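Local coordinates for protein 4-amino-4-deoxy-L-arabinose transferase or related glycosyltransferases of PMT family (Cupriavidus metallidurans, PDB 5EZM) that probably transfers 4-amino-4-deoxy-L-arabinose from a polyprenyl-phosphate lipid carrier to lipid A, as a membrane-embedded GT-C glycosyltransferase, at residues K88-F91 with H92-T96; I401-S404 with F405-Y409; G449-V452 with A453-H457; L501-V504 with G505-E509. All blocks are in the same frame, centred on the assembly; numbering follows the deposited sequence.

Contact 1. Residues K88-F91 with H92-T96; sequences KPPF and HMWVT
Pro90 and Trp94, one helical turn apart, run side by side, with the proline ring laid over one face of the indole. Pro90 CG meets Trp94 CZ2 at 3.5 Å, and the neighbouring CB makes a CH-pi contact, 4.0 Å from the centroid of the five-membered ring of Trp94. A second CH-pi contact pairs the next two residues: Val95 CG2 sits 3.8 Å from the centroid of the Phe91 ring, over its face. With CG anti to the backbone N (chi1 175°), the phenyl ring turns a face to Val95 CG2. The edge of that ring, at CD1, comes 4.1 Å from Trp94 CE3. Replacing Trp94 by an alanine is likely to strip Pro90 of the indole face, remove one neighbour from the edge of Phe91 and cost Trp75 O a donor.

The polar contacts start the helix. Trp94 N donates to Pro90 O at 2.8 Å, and Val95 N donates to Phe91 O in the same i to i+4 pattern. A water takes the N-H of His92 and donates a hydrogen bond to Pro89 O (2.8 Å), tying the loop to the first turn. His92 O is gripped from opposite faces by Thr96 N and Thr96 OG1.

Pro89 and Pro90 thus lead from the loop after strand 83-84 into helix 91-103, just beyond the zinc ligand Glu87. Trp94 NE1 hydrogen-bonds to Trp75 O, its ring meets those of Trp75 and Trp250, and Trp94 and Val95 line lipid pockets. His92 ND1 hydrogen-bonds to Thr163 OG1, while Phe91 packs on helix 185-206 and Met93 on helix 58-72.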
loop_
_atom_site.group_PDB
_atom_site.type_symbol
_atom_site.label_atom_id
_atom_site.label_comp_id
_atom_site.label_asym_id
_atom_site.label_seq_id
_atom_site.Cartn_x
_atom_site.Cartn_y
_atom_site.Cartn_z
ATOM N N LYS A 88 10.848 -9.903 0.652
ATOM C CA LYS A 88 9.530 -9.879 0.024
ATOM C C LYS A 88 9.531 -10.686 -1.265
ATOM O O LYS A 88 10.567 -10.800 -1.933
ATOM C CB LYS A 88 9.069 -8.446 -0.301
ATOM C CG LYS A 88 9.012 -7.491 0.878
ATOM C CD LYS A 88 7.915 -7.855 1.860
ATOM C CE LYS A 88 7.995 -6.959 3.087
ATOM N NZ LYS A 88 6.970 -7.290 4.111
ATOM N N PRO A 89 8.385 -11.253 -1.640
ATOM C CA PRO A 89 8.252 -11.920 -2.950
ATOM C C PRO A 89 8.061 -10.898 -4.060
ATOM O O PRO A 89 7.802 -9.719 -3.778
ATOM C CB PRO A 89 7.002 -12.802 -2.768
ATOM C CG PRO A 89 6.746 -12.838 -1.299
ATOM C CD PRO A 89 7.233 -11.531 -0.771
ATOM N N PRO A 90 8.162 -11.302 -5.329
ATOM C CA PRO A 90 8.398 -10.328 -6.411
ATOM C C PRO A 90 7.204 -9.866 -7.241
ATOM O O PRO A 90 7.420 -9.056 -8.149
ATOM C CB PRO A 90 9.367 -11.105 -7.306
ATOM C CG PRO A 90 8.847 -12.496 -7.232
ATOM C CD PRO A 90 8.335 -12.684 -5.816
ATOM N N PHE A 91 5.975 -10.329 -6.990
ATOM C CA PHE A 91 4.888 -10.036 -7.926
ATOM C C PHE A 91 4.647 -8.535 -8.060
ATOM O O PHE A 91 4.484 -8.017 -9.174
ATOM C CB PHE A 91 3.603 -10.745 -7.503
ATOM C CG PHE A 91 2.414 -10.385 -8.352
ATOM C CD1 PHE A 91 2.328 -10.817 -9.666
ATOM C CD2 PHE A 91 1.389 -9.605 -7.842
ATOM C CE1 PHE A 91 1.240 -10.483 -10.456
ATOM C CE2 PHE A 91 0.300 -9.270 -8.629
ATOM C CZ PHE A 91 0.225 -9.712 -9.937
ATOM N N HIS A 92 4.614 -7.819 -6.935
ATOM C CA HIS A 92 4.480 -6.366 -6.987
ATOM C C HIS A 92 5.553 -5.754 -7.878
ATOM O O HIS A 92 5.269 -4.865 -8.694
ATOM C CB HIS A 92 4.553 -5.788 -5.571
ATOM C CG HIS A 92 4.450 -4.295 -5.515
ATOM N ND1 HIS A 92 3.289 -3.642 -5.160
ATOM C CD2 HIS A 92 5.366 -3.326 -5.758
ATOM C CE1 HIS A 92 3.492 -2.337 -5.190
ATOM N NE2 HIS A 92 4.744 -2.118 -5.551
ATOM N N MET A 93 6.789 -6.242 -7.756
ATOM C CA MET A 93 7.869 -5.721 -8.585
ATOM C C MET A 93 7.674 -6.096 -10.048
ATOM O O MET A 93 7.944 -5.283 -10.936
ATOM C CB MET A 93 9.219 -6.219 -8.068
ATOM C CG MET A 93 9.716 -5.445 -6.855
ATOM S SD MET A 93 8.773 -5.770 -5.349
ATOM C CE MET A 93 9.560 -7.274 -4.778
ATOM N N TRP A 94 7.208 -7.318 -10.320
ATOM C CA TRP A 94 6.905 -7.706 -11.695
ATOM C C TRP A 94 5.919 -6.733 -12.329
ATOM O O TRP A 94 6.143 -6.234 -13.443
ATOM C CB TRP A 94 6.348 -9.128 -11.727
ATOM C CG TRP A 94 7.350 -10.180 -11.404
ATOM C CD1 TRP A 94 8.706 -10.030 -11.329
ATOM C CD2 TRP A 94 7.080 -11.556 -11.111
ATOM N NE1 TRP A 94 9.298 -11.231 -11.009
ATOM C CE2 TRP A 94 8.322 -12.183 -10.868
ATOM C CE3 TRP A 94 5.909 -12.319 -11.031
ATOM C CZ2 TRP A 94 8.425 -13.536 -10.550
ATOM C CZ3 TRP A 94 6.015 -13.667 -10.713
ATOM C CH2 TRP A 94 7.264 -14.259 -10.476
ATOM N N VAL A 95 4.824 -6.441 -11.623
ATOM C CA VAL A 95 3.816 -5.531 -12.160
ATOM C C VAL A 95 4.416 -4.149 -12.377
ATOM O O VAL A 95 4.263 -3.547 -13.450
ATOM C CB VAL A 95 2.590 -5.475 -11.233
ATOM C CG1 VAL A 95 1.568 -4.486 -11.774
ATOM C CG2 VAL A 95 1.975 -6.861 -11.085
ATOM N N THR A 96 5.125 -3.631 -11.368
ATOM C CA THR A 96 5.720 -2.306 -11.500
ATOM C C THR A 96 6.682 -2.252 -12.678
ATOM O O THR A 96 6.759 -1.236 -13.375
ATOM C CB THR A 96 6.438 -1.907 -10.208
ATOM O OG1 THR A 96 5.535 -2.002 -9.096
ATOM C CG2 THR A 96 6.954 -0.472 -10.311
HETATM O O HOH W 1 5.289 -8.507 -4.070
#

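Contact 2. Residues I401-S404 with F405-Y409; sequences IPNS and FYRAY
Asn403 O and Ser404 O accept the N-H groups of Arg407 and Ala408 in the opening turn of helix 403-430; the Arg407 N to Asn403 O bond is 2.9 Å long. Before this turn Ile401 and Pro402 are extended, and the chain then bends sharply into the helix.

The side chains of Phe405 and Tyr406 reach back over that bend, each with CG beside its own backbone N (chi1 -56° in Phe405). Pro402 lies alongside Phe405, its CD at the ring edge and 3.6 Å from CE2. Ile401 crosses the phenyl group at about a right angle, CG2 touching Phe405 CD2 at 3.6 Å. The same methyl meets Tyr406 CE2 at 3.7 Å, which wedges it between the two aromatic residues. Replacing Phe405 by a serine would probably open a gap beside Pro402 and leave the Ile401 methyl packed on one ring instead of two. Phe405 also packs on helix 458-465, at the entrance to a predicted transmembrane helix.

Tyr406 turns its edge to the backbone, CD2 lying 3.4 Å from Pro402 O, and its OH hydrogen-bonds to Ala398 O. Asn403 sends ND2 to Ala394 O and Leu396 O, while its OD1 rests against the aliphatic part of Arg407, 3.3 Å from CD.

Chemically the junction is divided: apolar groups clasp the bend, while polar ends bind carbonyls of the preceding loop.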
loop_
_atom_site.group_PDB
_atom_site.type_symbol
_atom_site.label_atom_id
_atom_site.label_comp_id
_atom_site.label_asym_id
_atom_site.label_seq_id
_atom_site.Cartn_x
_atom_site.Cartn_y
_atom_site.Cartn_z
ATOM N N ILE A 401 11.433 17.310 9.864
ATOM C CA ILE A 401 10.814 18.191 8.884
ATOM C C ILE A 401 10.313 19.425 9.627
ATOM O O ILE A 401 9.509 19.301 10.556
ATOM C CB ILE A 401 9.662 17.506 8.127
ATOM C CG1 ILE A 401 10.176 16.287 7.355
ATOM C CG2 ILE A 401 8.988 18.488 7.182
ATOM C CD1 ILE A 401 11.172 16.620 6.267
ATOM N N PRO A 402 10.757 20.627 9.263
ATOM C CA PRO A 402 10.395 21.826 10.032
ATOM C C PRO A 402 8.895 22.081 10.044
ATOM O O PRO A 402 8.111 21.486 9.302
ATOM C CB PRO A 402 11.148 22.946 9.310
ATOM C CG PRO A 402 12.298 22.255 8.664
ATOM C CD PRO A 402 11.770 20.917 8.237
ATOM N N ASN A 403 8.505 23.012 10.919
ATOM C CA ASN A 403 7.091 23.262 11.179
ATOM C C ASN A 403 6.384 23.893 9.986
ATOM O O ASN A 403 5.178 23.689 9.810
ATOM C CB ASN A 403 6.942 24.152 12.413
ATOM C CG ASN A 403 5.539 24.700 12.575
ATOM O OD1 ASN A 403 5.285 25.880 12.322
ATOM N ND2 ASN A 403 4.614 23.840 12.989
ATOM N N SER A 404 7.110 24.649 9.158
ATOM C CA SER A 404 6.477 25.382 8.064
ATOM C C SER A 404 5.736 24.445 7.116
ATOM O O SER A 404 4.593 24.718 6.723
ATOM C CB SER A 404 7.526 26.194 7.307
ATOM O OG SER A 404 8.216 27.059 8.191
ATOM N N PHE A 405 6.370 23.329 6.744
ATOM C CA PHE A 405 5.722 22.373 5.852
ATOM C C PHE A 405 4.420 21.853 6.442
ATOM O O PHE A 405 3.453 21.614 5.708
ATOM C CB PHE A 405 6.667 21.211 5.546
ATOM C CG PHE A 405 7.985 21.634 4.967
ATOM C CD1 PHE A 405 8.126 21.838 3.606
ATOM C CD2 PHE A 405 9.089 21.821 5.784
ATOM C CE1 PHE A 405 9.342 22.222 3.070
ATOM C CE2 PHE A 405 10.307 22.207 5.255
ATOM C CZ PHE A 405 10.433 22.408 3.896
ATOM N N TYR A 406 4.368 21.685 7.764
ATOM C CA TYR A 406 3.132 21.248 8.399
ATOM C C TYR A 406 2.107 22.372 8.475
ATOM O O TYR A 406 0.900 22.106 8.424
ATOM C CB TYR A 406 3.434 20.681 9.785
ATOM C CG TYR A 406 4.181 19.368 9.719
ATOM C CD1 TYR A 406 3.500 18.169 9.573
ATOM C CD2 TYR A 406 5.566 19.330 9.778
ATOM C CE1 TYR A 406 4.176 16.967 9.502
ATOM C CE2 TYR A 406 6.253 18.132 9.708
ATOM C CZ TYR A 406 5.553 16.955 9.571
ATOM O OH TYR A 406 6.228 15.758 9.502
ATOM N N ARG A 407 2.561 23.623 8.583
ATOM C CA ARG A 407 1.638 24.744 8.449
ATOM C C ARG A 407 0.987 24.742 7.072
ATOM O O ARG A 407 -0.212 25.010 6.943
ATOM C CB ARG A 407 2.364 26.066 8.697
ATOM C CG ARG A 407 2.834 26.262 10.128
ATOM C CD ARG A 407 3.342 27.679 10.355
ATOM N NE ARG A 407 2.345 28.678 9.982
ATOM C CZ ARG A 407 1.307 29.021 10.740
ATOM N NH1 ARG A 407 1.120 28.444 11.920
ATOM N NH2 ARG A 407 0.452 29.941 10.315
ATOM N N ALA A 408 1.763 24.432 6.031
ATOM C CA ALA A 408 1.190 24.290 4.697
ATOM C C ALA A 408 0.331 23.036 4.565
ATOM O O ALA A 408 -0.550 22.991 3.701
ATOM C CB ALA A 408 2.300 24.274 3.646
ATOM N N TYR A 409 0.571 22.013 5.388
ATOM C CA TYR A 409 -0.290 20.837 5.352
ATOM C C TYR A 409 -1.642 21.122 5.999
ATOM O O TYR A 409 -2.668 20.582 5.562
ATOM C CB TYR A 409 0.414 19.667 6.047
ATOM C CG TYR A 409 -0.174 18.299 5.767
ATOM C CD1 TYR A 409 -1.138 18.116 4.785
ATOM C CD2 TYR A 409 0.239 17.189 6.493
ATOM C CE1 TYR A 409 -1.675 16.869 4.535
ATOM C CE2 TYR A 409 -0.292 15.938 6.250
ATOM C CZ TYR A 409 -1.248 15.782 5.268
ATOM O OH TYR A 409 -1.784 14.539 5.017
#

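Contact 3. Residues G449-V452 with A453-H457; sequences GFTV and ALLGH. With MPG ([(Z)-octadec-9-enyl] (2R)-2,3-bis(oxidanyl)propanoate), chain N; MPG ([(Z)-octadec-9-enyl] (2R)-2,3-bis(oxidanyl)propanoate), chain B; MPG ([(Z)-octadec-9-enyl] (2R)-2,3-bis(oxidanyl)propanoate), chain X.
Thr451 O is gripped by two backbone N-H groups. Leu455 N comes almost straight on at 2.9 Å, with an N-H...O angle of 176°, whereas the bond from Leu454 N, at 3.1 Å, is weak. Leu454 N gives its better bond to Phe450 O, so this N-H is shared between two carbonyls. Ala453 N to Gly449 O and Gly456 N to Val452 O complete the regular i to i+4 pattern late in helix 435-456.

Thr451 and Leu455 point the same way, and Thr451 CG2 lies 4.1 Å from Leu455 CD1. The threonine hydroxyl hydrogen-bonds to Tyr447 O, leaving the methyl for this apolar contact.

Several side chains meet bound lipid, while Phe450, Val452 and Ala453 also pack on helix 403-430. One lipid molecule, MPG (chain N), passes the edge of the Phe450 ring, its C8 3.7 Å from CD1, and then Leu454, whose CD1 is 3.8 Å from C5. Its C1 end lies over a face of the His457 imidazole, 3.7 Å from CE1. Val452 CG2 touches C1 of a second molecule (chain B) at 3.6 Å, and Leu455 CD1 meets its C3. A third (chain X) brings C6 to Leu455 O.

Backbone groups satisfy one another, and hydroxyls of Tyr409 and Thr459 serve Ala453 O and Gly456 O. Hydrocarbon side chains meet lipid at Val452, Leu454, Leu455 and the Phe450 ring, with His457 the polar exception, consistent with the predicted transmembrane position.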
loop_
_atom_site.group_PDB
_atom_site.type_symbol
_atom_site.label_atom_id
_atom_site.label_comp_id
_atom_site.label_asym_id
_atom_site.label_seq_id
_atom_site.Cartn_x
_atom_site.Cartn_y
_atom_site.Cartn_z
ATOM N N GLY A 449 -12.320 14.241 -0.648
ATOM C CA GLY A 449 -11.783 14.795 0.579
ATOM C C GLY A 449 -10.491 14.136 1.010
ATOM O O GLY A 449 -9.461 14.803 1.160
ATOM N N PHE A 450 -10.530 12.817 1.204
ATOM C CA PHE A 450 -9.322 12.110 1.607
ATOM C C PHE A 450 -8.256 12.158 0.521
ATOM O O PHE A 450 -7.059 12.110 0.830
ATOM C CB PHE A 450 -9.660 10.669 1.980
ATOM C CG PHE A 450 -10.410 10.549 3.275
ATOM C CD1 PHE A 450 -9.753 10.694 4.485
ATOM C CD2 PHE A 450 -11.772 10.308 3.282
ATOM C CE1 PHE A 450 -10.438 10.593 5.679
ATOM C CE2 PHE A 450 -12.461 10.206 4.474
ATOM C CZ PHE A 450 -11.791 10.349 5.674
ATOM N N THR A 451 -8.662 12.263 -0.746
ATOM C CA THR A 451 -7.683 12.472 -1.807
ATOM C C THR A 451 -6.947 13.789 -1.603
ATOM O O THR A 451 -5.717 13.850 -1.711
ATOM C CB THR A 451 -8.361 12.436 -3.178
ATOM O OG1 THR A 451 -8.832 11.108 -3.445
ATOM C CG2 THR A 451 -7.377 12.845 -4.267
ATOM N N VAL A 452 -7.686 14.858 -1.290
ATOM C CA VAL A 452 -7.041 16.134 -0.990
ATOM C C VAL A 452 -6.136 15.995 0.226
ATOM O O VAL A 452 -5.030 16.547 0.261
ATOM C CB VAL A 452 -8.095 17.239 -0.788
ATOM C CG1 VAL A 452 -7.434 18.510 -0.271
ATOM C CG2 VAL A 452 -8.832 17.513 -2.089
ATOM N N ALA A 453 -6.582 15.247 1.240
ATOM C CA ALA A 453 -5.747 15.050 2.419
ATOM C C ALA A 453 -4.455 14.318 2.076
ATOM O O ALA A 453 -3.416 14.572 2.697
ATOM C CB ALA A 453 -6.523 14.295 3.496
ATOM N N LEU A 454 -4.491 13.416 1.092
ATOM C CA LEU A 454 -3.277 12.702 0.710
ATOM C C LEU A 454 -2.362 13.582 -0.134
ATOM O O LEU A 454 -1.151 13.639 0.105
ATOM C CB LEU A 454 -3.628 11.413 -0.039
ATOM C CG LEU A 454 -2.443 10.535 -0.462
ATOM C CD1 LEU A 454 -1.502 10.291 0.704
ATOM C CD2 LEU A 454 -2.916 9.215 -1.057
ATOM N N LEU A 455 -2.925 14.279 -1.125
ATOM C CA LEU A 455 -2.125 15.195 -1.930
ATOM C C LEU A 455 -1.493 16.285 -1.077
ATOM O O LEU A 455 -0.386 16.745 -1.375
ATOM C CB LEU A 455 -2.987 15.818 -3.026
ATOM C CG LEU A 455 -3.594 14.853 -4.043
ATOM C CD1 LEU A 455 -4.490 15.608 -5.005
ATOM C CD2 LEU A 455 -2.508 14.099 -4.797
ATOM N N GLY A 456 -2.174 16.709 -0.011
ATOM C CA GLY A 456 -1.596 17.700 0.876
ATOM C C GLY A 456 -0.340 17.214 1.567
ATOM O O GLY A 456 0.535 18.015 1.910
ATOM N N HIS A 457 -0.224 15.901 1.775
ATOM C CA HIS A 457 0.984 15.349 2.374
ATOM C C HIS A 457 2.228 15.617 1.535
ATOM O O HIS A 457 3.342 15.456 2.043
ATOM C CB HIS A 457 0.825 13.845 2.600
ATOM C CG HIS A 457 1.966 13.227 3.345
ATOM N ND1 HIS A 457 2.963 12.509 2.720
ATOM C CD2 HIS A 457 2.279 13.237 4.663
ATOM C CE1 HIS A 457 3.835 12.093 3.622
ATOM N NE2 HIS A 457 3.445 12.524 4.808
HETATM C C2 MPG N . 1.146 9.411 5.292
HETATM C C3 MPG N . -0.006 9.881 4.412
HETATM C C4 MPG N . -1.174 10.411 5.227
HETATM C C5 MPG N . -2.458 10.530 4.390
HETATM C C6 MPG N . -3.698 10.737 5.274
HETATM C C7 MPG N . -5.017 10.465 4.528
HETATM C C8 MPG N . -6.220 10.378 5.499
HETATM C C1 MPG N . 2.295 8.812 4.475
HETATM C C2 MPG B . -8.576 17.486 -5.968
HETATM C C3 MPG B . -7.987 16.325 -6.761
HETATM C C4 MPG B . -7.226 16.789 -7.993
HETATM C C5 MPG B . -7.312 15.767 -9.137
HETATM C C6 MPG B . -7.176 16.422 -10.521
HETATM C C1 MPG B . -10.019 17.215 -5.527
HETATM C C2 MPG X . 1.278 22.801 -1.814
HETATM C C3 MPG X . 1.805 21.408 -2.133
HETATM C C4 MPG X . 0.700 20.372 -2.280
HETATM C C5 MPG X . -0.595 20.950 -2.873
HETATM C C6 MPG X . -1.803 20.013 -2.699
HETATM C C7 MPG X . -2.979 20.400 -3.620
HETATM C C8 MPG X . -4.239 19.531 -3.389
HETATM C C1 MPG X . 2.335 23.674 -1.135
#

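Contact 4. Residues L501-V504 with G505-E509; sequences LMMV and GQADE
Met503 curls its side chain over the backbone of Ala507, four residues on, so that CE lies 3.7 Å from Ala507 CA. The same methyl is 4.2 Å from Ala507 CB and 4.1 Å from Gln506 O, a light packing contact spread over two residues. With CG beside the backbone N (chi1 -68°), bends at chi2 and chi3 fold the thioether round in the same sense.

Gly505 eases the turn. Its phi of 74° is readily adopted without a side chain, and it swings the chain out of strand 502-504 and back past Met503. This strand lies at one edge of the mixed sheet in the C-terminal domain, where Met502 and Val504 hydrogen-bond through their backbones to strand 483-486 and its following loop.

Beyond the turn, Asp508 OD2 accepts a weak bond from Glu509 N at 2.9 Å. Glu509 OE2 forms a salt bridge with Arg61 of helix 58-72, bringing the end of this loop against another part of the fold.

No hydrogen bond joins 501-504 to 505-509. Across this turn the contact is apolar, carried by the Met503 methyl, while polar bonds hold the strand to its neighbours and the far end of the loop to Arg61.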
loop_
_atom_site.group_PDB
_atom_site.type_symbol
_atom_site.label_atom_id
_atom_site.label_comp_id
_atom_site.label_asym_id
_atom_site.label_seq_id
_atom_site.Cartn_x
_atom_site.Cartn_y
_atom_site.Cartn_z
ATOM N N LEU A 501 22.916 3.125 -4.172
ATOM C CA LEU A 501 23.825 3.427 -3.076
ATOM C C LEU A 501 24.804 2.282 -2.867
ATOM O O LEU A 501 24.444 1.107 -2.994
ATOM C CB LEU A 501 23.048 3.665 -1.780
ATOM C CG LEU A 501 22.212 4.931 -1.619
ATOM C CD1 LEU A 501 21.493 4.894 -0.286
ATOM C CD2 LEU A 501 23.096 6.160 -1.715
ATOM N N MET A 502 26.045 2.623 -2.538
ATOM C CA MET A 502 27.005 1.644 -2.040
ATOM C C MET A 502 27.001 1.732 -0.520
ATOM O O MET A 502 27.539 2.684 0.056
ATOM C CB MET A 502 28.403 1.878 -2.601
ATOM C CG MET A 502 29.425 0.912 -2.030
ATOM S SD MET A 502 30.937 0.842 -2.998
ATOM C CE MET A 502 30.274 0.301 -4.574
ATOM N N MET A 503 26.387 0.743 0.124
ATOM C CA MET A 503 26.147 0.809 1.557
ATOM C C MET A 503 27.459 0.789 2.333
ATOM O O MET A 503 28.356 -0.014 2.048
ATOM C CB MET A 503 25.249 -0.345 1.996
ATOM C CG MET A 503 23.827 -0.232 1.478
ATOM S SD MET A 503 23.081 1.361 1.886
ATOM C CE MET A 503 23.067 1.301 3.675
ATOM N N VAL A 504 27.563 1.679 3.317
ATOM C CA VAL A 504 28.736 1.809 4.174
ATOM C C VAL A 504 28.286 1.614 5.613
ATOM O O VAL A 504 27.397 2.329 6.092
ATOM C CB VAL A 504 29.424 3.171 3.997
ATOM C CG1 VAL A 504 30.525 3.342 5.025
ATOM C CG2 VAL A 504 29.969 3.312 2.585
ATOM N N GLY A 505 28.900 0.656 6.302
ATOM C CA GLY A 505 28.547 0.387 7.682
ATOM C C GLY A 505 27.218 -0.323 7.829
ATOM O O GLY A 505 26.894 -1.207 7.033
ATOM N N GLN A 506 26.438 0.058 8.842
ATOM C CA GLN A 506 25.161 -0.595 9.110
ATOM C C GLN A 506 24.215 -0.436 7.928
ATOM O O GLN A 506 23.763 0.674 7.626
ATOM C CB GLN A 506 24.530 -0.032 10.384
ATOM C CG GLN A 506 25.390 -0.173 11.638
ATOM C CD GLN A 506 25.339 -1.562 12.249
ATOM O OE1 GLN A 506 25.163 -2.561 11.551
ATOM N NE2 GLN A 506 25.486 -1.630 13.567
ATOM N N ALA A 507 23.913 -1.543 7.257
ATOM C CA ALA A 507 23.094 -1.534 6.055
ATOM C C ALA A 507 21.605 -1.662 6.345
ATOM O O ALA A 507 20.808 -1.705 5.400
ATOM C CB ALA A 507 23.533 -2.660 5.113
ATOM N N ASP A 508 21.217 -1.726 7.617
ATOM C CA ASP A 508 19.811 -1.810 8.022
ATOM C C ASP A 508 19.228 -3.068 7.380
ATOM O O ASP A 508 19.841 -4.142 7.492
ATOM C CB ASP A 508 19.122 -0.494 7.672
ATOM C CG ASP A 508 17.714 -0.407 8.220
ATOM O OD1 ASP A 508 17.564 -0.173 9.439
ATOM O OD2 ASP A 508 16.759 -0.569 7.430
ATOM N N GLU A 509 18.087 -2.990 6.691
ATOM C CA GLU A 509 17.478 -4.158 6.064
ATOM C C GLU A 509 18.311 -4.726 4.923
ATOM O O GLU A 509 17.968 -5.793 4.401
ATOM C CB GLU A 509 16.087 -3.799 5.551
ATOM C CG GLU A 509 16.109 -2.951 4.295
ATOM C CD GLU A 509 14.920 -2.019 4.200
ATOM O OE1 GLU A 509 14.621 -1.337 5.203
ATOM O OE2 GLU A 509 14.282 -1.973 3.125
#

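In the fold
Along the chain the four contacts follow in series, and they divide between the membrane part of this GT-C enzyme and its C-terminal domain. Contact 1, at the start of helix 91-103, and contact 4, after edge strand 502-504, have centres 23 Å apart but come within about 8 Å at their nearest atoms, both in the neighbourhood of the zinc site. Contacts 2 and 3 lie across the chain's centre from contact 1. They belong to successive helices, 403-430 and 435-456, and touch directly: Tyr409 OH reaches Ala453 O at 2.8 Å, probably as a hydrogen bond. The metal region and this helix pair therefore lie in distinct parts of the fold, contacts 1 and 3 being about 27 Å apart between centres.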